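Local coordinates for protein soluble lytic murein transglycosylase (Pseudomonas aeruginosa, PDB 5OHU) that is a lytic transglycosylase that turns over bacterial cell-wall peptidoglycan in both exolytic and endolytic fashion, probably by cleaving glycosidic bonds of its glycan strands, at residues A[586-598]-A[629-641]. Residues are numbered along the deposited sequence; the frame is centred on the assembly and turned at random.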
loop_
_atom_site.group_PDB
_atom_site.type_symbol
_atom_site.label_atom_id
_atom_site.label_comp_id
_atom_site.label_asym_id
_atom_site.label_seq_id
_atom_site.Cartn_x
_atom_site.Cartn_y
_atom_site.Cartn_z
ATOM N N TRP A 586 -6.912 22.220 0.394
ATOM C CA TRP A 586 -6.720 21.943 1.811
ATOM C C TRP A 586 -6.355 23.187 2.615
ATOM O O TRP A 586 -6.257 23.111 3.842
ATOM C CB TRP A 586 -5.650 20.875 1.984
ATOM C CG TRP A 586 -5.979 19.593 1.290
ATOM C CD1 TRP A 586 -7.214 19.156 0.919
ATOM C CD2 TRP A 586 -5.056 18.577 0.881
ATOM N NE1 TRP A 586 -7.120 17.925 0.316
ATOM C CE2 TRP A 586 -5.807 17.547 0.275
ATOM C CE3 TRP A 586 -3.669 18.434 0.972
ATOM C CZ2 TRP A 586 -5.215 16.398 -0.256
ATOM C CZ3 TRP A 586 -3.083 17.287 0.452
ATOM C CH2 TRP A 586 -3.853 16.285 -0.150
ATOM N N LEU A 587 -6.172 24.323 1.962
ATOM C CA LEU A 587 -5.892 25.576 2.638
ATOM C C LEU A 587 -7.089 26.522 2.693
ATOM O O LEU A 587 -6.979 27.587 3.312
ATOM C CB LEU A 587 -4.723 26.277 1.943
ATOM C CG LEU A 587 -3.367 25.593 2.116
ATOM C CD1 LEU A 587 -2.335 26.231 1.212
ATOM C CD2 LEU A 587 -2.947 25.702 3.570
ATOM N N LYS A 588 -8.212 26.175 2.056
ATOM C CA LYS A 588 -9.347 27.090 1.961
ATOM C C LYS A 588 -9.847 27.474 3.345
ATOM O O LYS A 588 -10.068 26.613 4.200
ATOM C CB LYS A 588 -10.500 26.468 1.161
ATOM C CG LYS A 588 -10.191 26.064 -0.277
ATOM C CD LYS A 588 -11.479 25.951 -1.107
ATOM C CE LYS A 588 -11.450 24.794 -2.113
ATOM N NZ LYS A 588 -11.999 23.526 -1.517
ATOM N N ASP A 589 -10.032 28.776 3.557
ATOM C CA ASP A 589 -10.653 29.321 4.761
ATOM C C ASP A 589 -9.861 29.010 6.021
ATOM O O ASP A 589 -10.422 28.989 7.115
ATOM C CB ASP A 589 -12.099 28.830 4.917
ATOM C CG ASP A 589 -13.059 29.544 3.984
ATOM O OD1 ASP A 589 -12.598 30.106 2.969
ATOM O OD2 ASP A 589 -14.277 29.541 4.262
ATOM N N THR A 590 -8.571 28.755 5.891
ATOM C CA THR A 590 -7.722 28.644 7.061
ATOM C C THR A 590 -7.227 30.027 7.458
ATOM O O THR A 590 -7.221 30.968 6.661
ATOM C CB THR A 590 -6.536 27.708 6.807
ATOM O OG1 THR A 590 -5.740 28.198 5.717
ATOM C CG2 THR A 590 -7.027 26.290 6.503
ATOM N N ARG A 591 -6.822 30.143 8.714
ATOM C CA ARG A 591 -6.261 31.389 9.221
ATOM C C ARG A 591 -5.462 31.050 10.465
ATOM O O ARG A 591 -6.016 30.481 11.415
ATOM C CB ARG A 591 -7.356 32.396 9.541
ATOM C CG ARG A 591 -6.844 33.662 10.199
ATOM C CD ARG A 591 -6.974 34.849 9.265
ATOM N NE ARG A 591 -6.958 36.122 9.979
ATOM C CZ ARG A 591 -5.965 37.003 9.912
ATOM N NH1 ARG A 591 -4.907 36.756 9.149
ATOM N NH2 ARG A 591 -6.038 38.138 10.598
ATOM N N HIS A 592 -4.175 31.386 10.457
ATOM C CA HIS A 592 -3.278 31.079 11.576
ATOM C C HIS A 592 -3.376 29.614 11.994
ATOM O O HIS A 592 -3.379 29.292 13.179
ATOM C CB HIS A 592 -3.564 31.984 12.770
ATOM C CG HIS A 592 -3.462 33.441 12.457
ATOM N ND1 HIS A 592 -4.043 34.413 13.244
ATOM C CD2 HIS A 592 -2.847 34.091 11.443
ATOM C CE1 HIS A 592 -3.793 35.598 12.725
ATOM N NE2 HIS A 592 -3.070 35.431 11.632
ATOM N N LEU A 593 -3.490 28.718 11.016
ATOM C CA LEU A 593 -3.542 27.293 11.301
ATOM C C LEU A 593 -2.134 26.798 11.626
ATOM O O LEU A 593 -1.180 27.104 10.913
ATOM C CB LEU A 593 -4.124 26.543 10.104
ATOM C CG LEU A 593 -4.404 25.051 10.307
ATOM C CD1 LEU A 593 -5.386 24.892 11.443
ATOM C CD2 LEU A 593 -4.952 24.425 9.037
ATOM N N ALA A 594 -1.988 26.069 12.715
ATOM C CA ALA A 594 -0.678 25.552 13.071
ATOM C C ALA A 594 -0.283 24.430 12.116
ATOM O O ALA A 594 -1.124 23.669 11.641
ATOM C CB ALA A 594 -0.669 25.050 14.520
ATOM N N PHE A 595 1.019 24.331 11.848
ATOM C CA PHE A 595 1.518 23.362 10.871
ATOM C C PHE A 595 1.219 21.911 11.276
ATOM O O PHE A 595 0.955 21.068 10.413
ATOM C CB PHE A 595 3.022 23.549 10.689
ATOM C CG PHE A 595 3.825 22.934 11.790
ATOM C CD1 PHE A 595 3.975 23.586 13.000
ATOM C CD2 PHE A 595 4.393 21.680 11.630
ATOM C CE1 PHE A 595 4.703 23.015 14.030
ATOM C CE2 PHE A 595 5.121 21.086 12.659
ATOM C CZ PHE A 595 5.281 21.755 13.862
ATOM N N ASP A 596 1.284 21.584 12.570
ATOM C CA ASP A 596 1.062 20.189 12.943
ATOM C C ASP A 596 -0.417 19.803 12.834
ATOM O O ASP A 596 -0.730 18.670 12.443
ATOM C CB ASP A 596 1.628 19.905 14.345
ATOM C CG ASP A 596 1.062 20.820 15.415
ATOM O OD1 ASP A 596 0.312 21.758 15.080
ATOM O OD2 ASP A 596 1.374 20.605 16.607
ATOM N N VAL A 597 -1.334 20.733 13.125
ATOM C CA VAL A 597 -2.748 20.478 12.871
ATOM C C VAL A 597 -3.000 20.287 11.376
ATOM O O VAL A 597 -3.723 19.372 10.958
ATOM C CB VAL A 597 -3.617 21.616 13.444
ATOM C CG1 VAL A 597 -5.096 21.437 12.998
ATOM C CG2 VAL A 597 -3.532 21.668 14.960
ATOM N N TRP A 598 -2.430 21.164 10.547
ATOM C CA TRP A 598 -2.660 21.057 9.106
ATOM C C TRP A 598 -2.196 19.711 8.576
ATOM O O TRP A 598 -2.917 19.056 7.816
ATOM C CB TRP A 598 -1.956 22.180 8.346
ATOM C CG TRP A 598 -2.353 22.157 6.881
ATOM C CD1 TRP A 598 -3.492 22.693 6.333
ATOM C CD2 TRP A 598 -1.638 21.542 5.792
ATOM N NE1 TRP A 598 -3.519 22.457 4.971
ATOM C CE2 TRP A 598 -2.389 21.765 4.618
ATOM C CE3 TRP A 598 -0.425 20.856 5.694
ATOM C CZ2 TRP A 598 -1.973 21.313 3.372
ATOM C CZ3 TRP A 598 -0.013 20.403 4.449
ATOM C CH2 TRP A 598 -0.790 20.630 3.308
ATOM N N GLN A 629 18.674 20.979 10.320
ATOM C CA GLN A 629 17.338 21.227 9.788
ATOM C C GLN A 629 16.353 20.909 10.901
ATOM O O GLN A 629 16.204 19.732 11.281
ATOM C CB GLN A 629 17.093 20.351 8.555
ATOM C CG GLN A 629 15.717 20.448 7.912
ATOM C CD GLN A 629 15.305 21.863 7.570
ATOM O OE1 GLN A 629 14.500 22.491 8.264
ATOM N NE2 GLN A 629 15.844 22.363 6.482
ATOM N N PRO A 630 15.699 21.897 11.487
ATOM C CA PRO A 630 14.622 21.609 12.433
ATOM C C PRO A 630 13.450 20.960 11.701
ATOM O O PRO A 630 13.305 21.092 10.482
ATOM C CB PRO A 630 14.233 22.994 12.967
ATOM C CG PRO A 630 14.766 23.982 11.969
ATOM C CD PRO A 630 15.901 23.333 11.250
ATOM N N ILE A 631 12.569 20.297 12.460
ATOM C CA ILE A 631 11.461 19.579 11.823
ATOM C C ILE A 631 10.605 20.527 10.976
ATOM O O ILE A 631 10.107 20.143 9.911
ATOM C CB ILE A 631 10.626 18.824 12.873
ATOM C CG1 ILE A 631 9.572 17.929 12.179
ATOM C CG2 ILE A 631 9.957 19.782 13.869
ATOM C CD1 ILE A 631 10.171 16.708 11.485
ATOM N N VAL A 632 10.405 21.772 11.436
ATOM C CA VAL A 632 9.887 22.847 10.595
ATOM C C VAL A 632 10.639 24.128 10.921
ATOM O O VAL A 632 11.111 24.343 12.041
ATOM C CB VAL A 632 8.374 23.108 10.759
ATOM C CG1 VAL A 632 7.549 22.048 10.025
ATOM C CG2 VAL A 632 8.025 23.202 12.232
ATOM N N ASP A 633 10.716 24.993 9.930
ATOM C CA ASP A 633 11.365 26.281 10.082
ATOM C C ASP A 633 10.407 27.304 10.684
ATOM O O ASP A 633 9.185 27.137 10.649
ATOM C CB ASP A 633 11.897 26.749 8.727
ATOM C CG ASP A 633 13.137 25.979 8.313
ATOM O OD1 ASP A 633 14.046 25.814 9.164
ATOM O OD2 ASP A 633 13.197 25.527 7.159
ATOM N N TRP A 634 10.989 28.364 11.259
ATOM C CA TRP A 634 10.190 29.440 11.852
ATOM C C TRP A 634 9.097 29.897 10.911
ATOM O O TRP A 634 7.944 30.058 11.322
ATOM C CB TRP A 634 11.060 30.649 12.199
ATOM C CG TRP A 634 12.124 30.379 13.164
ATOM C CD1 TRP A 634 13.471 30.520 12.962
ATOM C CD2 TRP A 634 11.957 29.946 14.514
ATOM N NE1 TRP A 634 14.156 30.170 14.090
ATOM C CE2 TRP A 634 13.255 29.822 15.067
ATOM C CE3 TRP A 634 10.837 29.636 15.307
ATOM C CZ2 TRP A 634 13.473 29.401 16.386
ATOM C CZ3 TRP A 634 11.043 29.215 16.626
ATOM C CH2 TRP A 634 12.362 29.103 17.153
ATOM N N HIS A 635 9.429 30.104 9.640
ATOM C CA HIS A 635 8.418 30.662 8.755
ATOM C C HIS A 635 7.363 29.653 8.338
ATOM O O HIS A 635 6.404 30.041 7.672
ATOM C CB HIS A 635 9.052 31.265 7.506
ATOM C CG HIS A 635 9.583 30.256 6.539
ATOM N ND1 HIS A 635 10.832 29.678 6.672
ATOM C CD2 HIS A 635 9.057 29.758 5.393
ATOM C CE1 HIS A 635 11.046 28.857 5.655
ATOM N NE2 HIS A 635 9.985 28.888 4.865
ATOM N N GLU A 636 7.516 28.383 8.712
ATOM C CA GLU A 636 6.574 27.331 8.346
ATOM C C GLU A 636 5.570 26.996 9.446
ATOM O O GLU A 636 4.605 26.276 9.180
ATOM C CB GLU A 636 7.351 26.060 7.965
ATOM C CG GLU A 636 8.294 26.236 6.785
ATOM C CD GLU A 636 9.227 25.038 6.576
ATOM O OE1 GLU A 636 9.682 24.843 5.424
ATOM O OE2 GLU A 636 9.503 24.310 7.574
ATOM N N ARG A 637 5.759 27.507 10.668
ATOM C CA ARG A 637 4.971 27.021 11.798
ATOM C C ARG A 637 3.494 27.414 11.711
ATOM O O ARG A 637 2.650 26.739 12.309
ATOM C CB ARG A 637 5.598 27.510 13.104
ATOM C CG ARG A 637 7.083 27.185 13.180
ATOM C CD ARG A 637 7.704 27.474 14.533
ATOM N NE ARG A 637 7.188 26.563 15.533
ATOM C CZ ARG A 637 7.846 25.509 16.014
ATOM N NH1 ARG A 637 9.069 25.229 15.596
ATOM N NH2 ARG A 637 7.267 24.735 16.918
ATOM N N TYR A 638 3.166 28.506 11.011
ATOM C CA TYR A 638 1.787 28.908 10.750
ATOM C C TYR A 638 1.652 29.303 9.290
ATOM O O TYR A 638 2.603 29.801 8.681
ATOM C CB TYR A 638 1.323 30.124 11.566
ATOM C CG TYR A 638 1.197 29.925 13.038
ATOM C CD1 TYR A 638 0.088 29.297 13.566
ATOM C CD2 TYR A 638 2.175 30.394 13.914
ATOM C CE1 TYR A 638 -0.036 29.105 14.928
ATOM C CE2 TYR A 638 2.053 30.214 15.268
ATOM C CZ TYR A 638 0.930 29.571 15.769
ATOM O OH TYR A 638 0.778 29.372 17.122
ATOM N N PHE A 639 0.453 29.105 8.749
ATOM C CA PHE A 639 0.141 29.568 7.404
ATOM C C PHE A 639 -1.371 29.652 7.226
ATOM O O PHE A 639 -2.137 28.949 7.897
ATOM C CB PHE A 639 0.771 28.681 6.320
ATOM C CG PHE A 639 0.768 27.207 6.629
ATOM C CD1 PHE A 639 -0.322 26.420 6.309
ATOM C CD2 PHE A 639 1.882 26.604 7.191
ATOM C CE1 PHE A 639 -0.312 25.069 6.560
ATOM C CE2 PHE A 639 1.898 25.255 7.444
ATOM C CZ PHE A 639 0.796 24.484 7.128
ATOM N N ASP A 640 -1.778 30.544 6.325
ATOM C CA ASP A 640 -3.153 30.980 6.118
ATOM C C ASP A 640 -3.575 30.672 4.686
ATOM O O ASP A 640 -2.795 30.166 3.878
ATOM C CB ASP A 640 -3.307 32.485 6.385
ATOM C CG ASP A 640 -3.197 32.852 7.858
ATOM O OD1 ASP A 640 -2.400 32.233 8.592
ATOM O OD2 ASP A 640 -3.907 33.789 8.281
ATOM N N ASP A 641 -4.818 31.024 4.372
ATOM C CA ASP A 641 -5.364 30.860 3.030
ATOM C C ASP A 641 -5.017 32.061 2.162
ATOM O O ASP A 641 -5.242 33.204 2.562
ATOM C CB ASP A 641 -6.880 30.677 3.093
ATOM C CG ASP A 641 -7.482 30.361 1.745
ATOM O OD1 ASP A 641 -6.744 29.862 0.870
ATOM O OD2 ASP A 641 -8.693 30.608 1.563
#
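Phe-639 drives the rim of its ring into the face of Trp-598, a T-shaped pair with planes at 79° and CE1 of Phe-639 3.6 Å from CG of Trp-598. The same phenyl is flanked by CD2 of Leu-587 and CB of Phe-595. Phe-595 in turn receives Val-632 over one face, a CH-pi contact with CG2 of Val-632 3.6 Å from the ring centroid. With CG set between the backbone N and carbonyl carbon (chi1 79°), the Phe-595 ring has O of Arg-637 at its edge. These side chains pack beside a two-stranded antiparallel sheet, in which strand 638-639, near the C-terminus, pairs with strand 593-594: Leu-593 and Phe-639 exchange two weak backbone hydrogen bonds, and N of Phe-595, at the start of helix 595-600, donates a hydrogen bond to O of Arg-637 (2.9 Å). Farther along, Asp-640 and Asp-641 are both poorly ordered. Asp-640 takes the amide of His-592 on OD1 (2.7 Å), from above the carboxylate plane, and a salt bridge from NH1 of Arg-591 on OD2 (3.2 Å). OD2 of Asp-641 accepts the amide of Asp-589 within the type II turn. Behind the first shell, NE1 of Trp-598 donates a hydrogen bond to O of Trp-586, which helps to hold the indole in its rotation, while NH2 of Arg-637 forms a salt bridge with Asp-381 of helix 374-383.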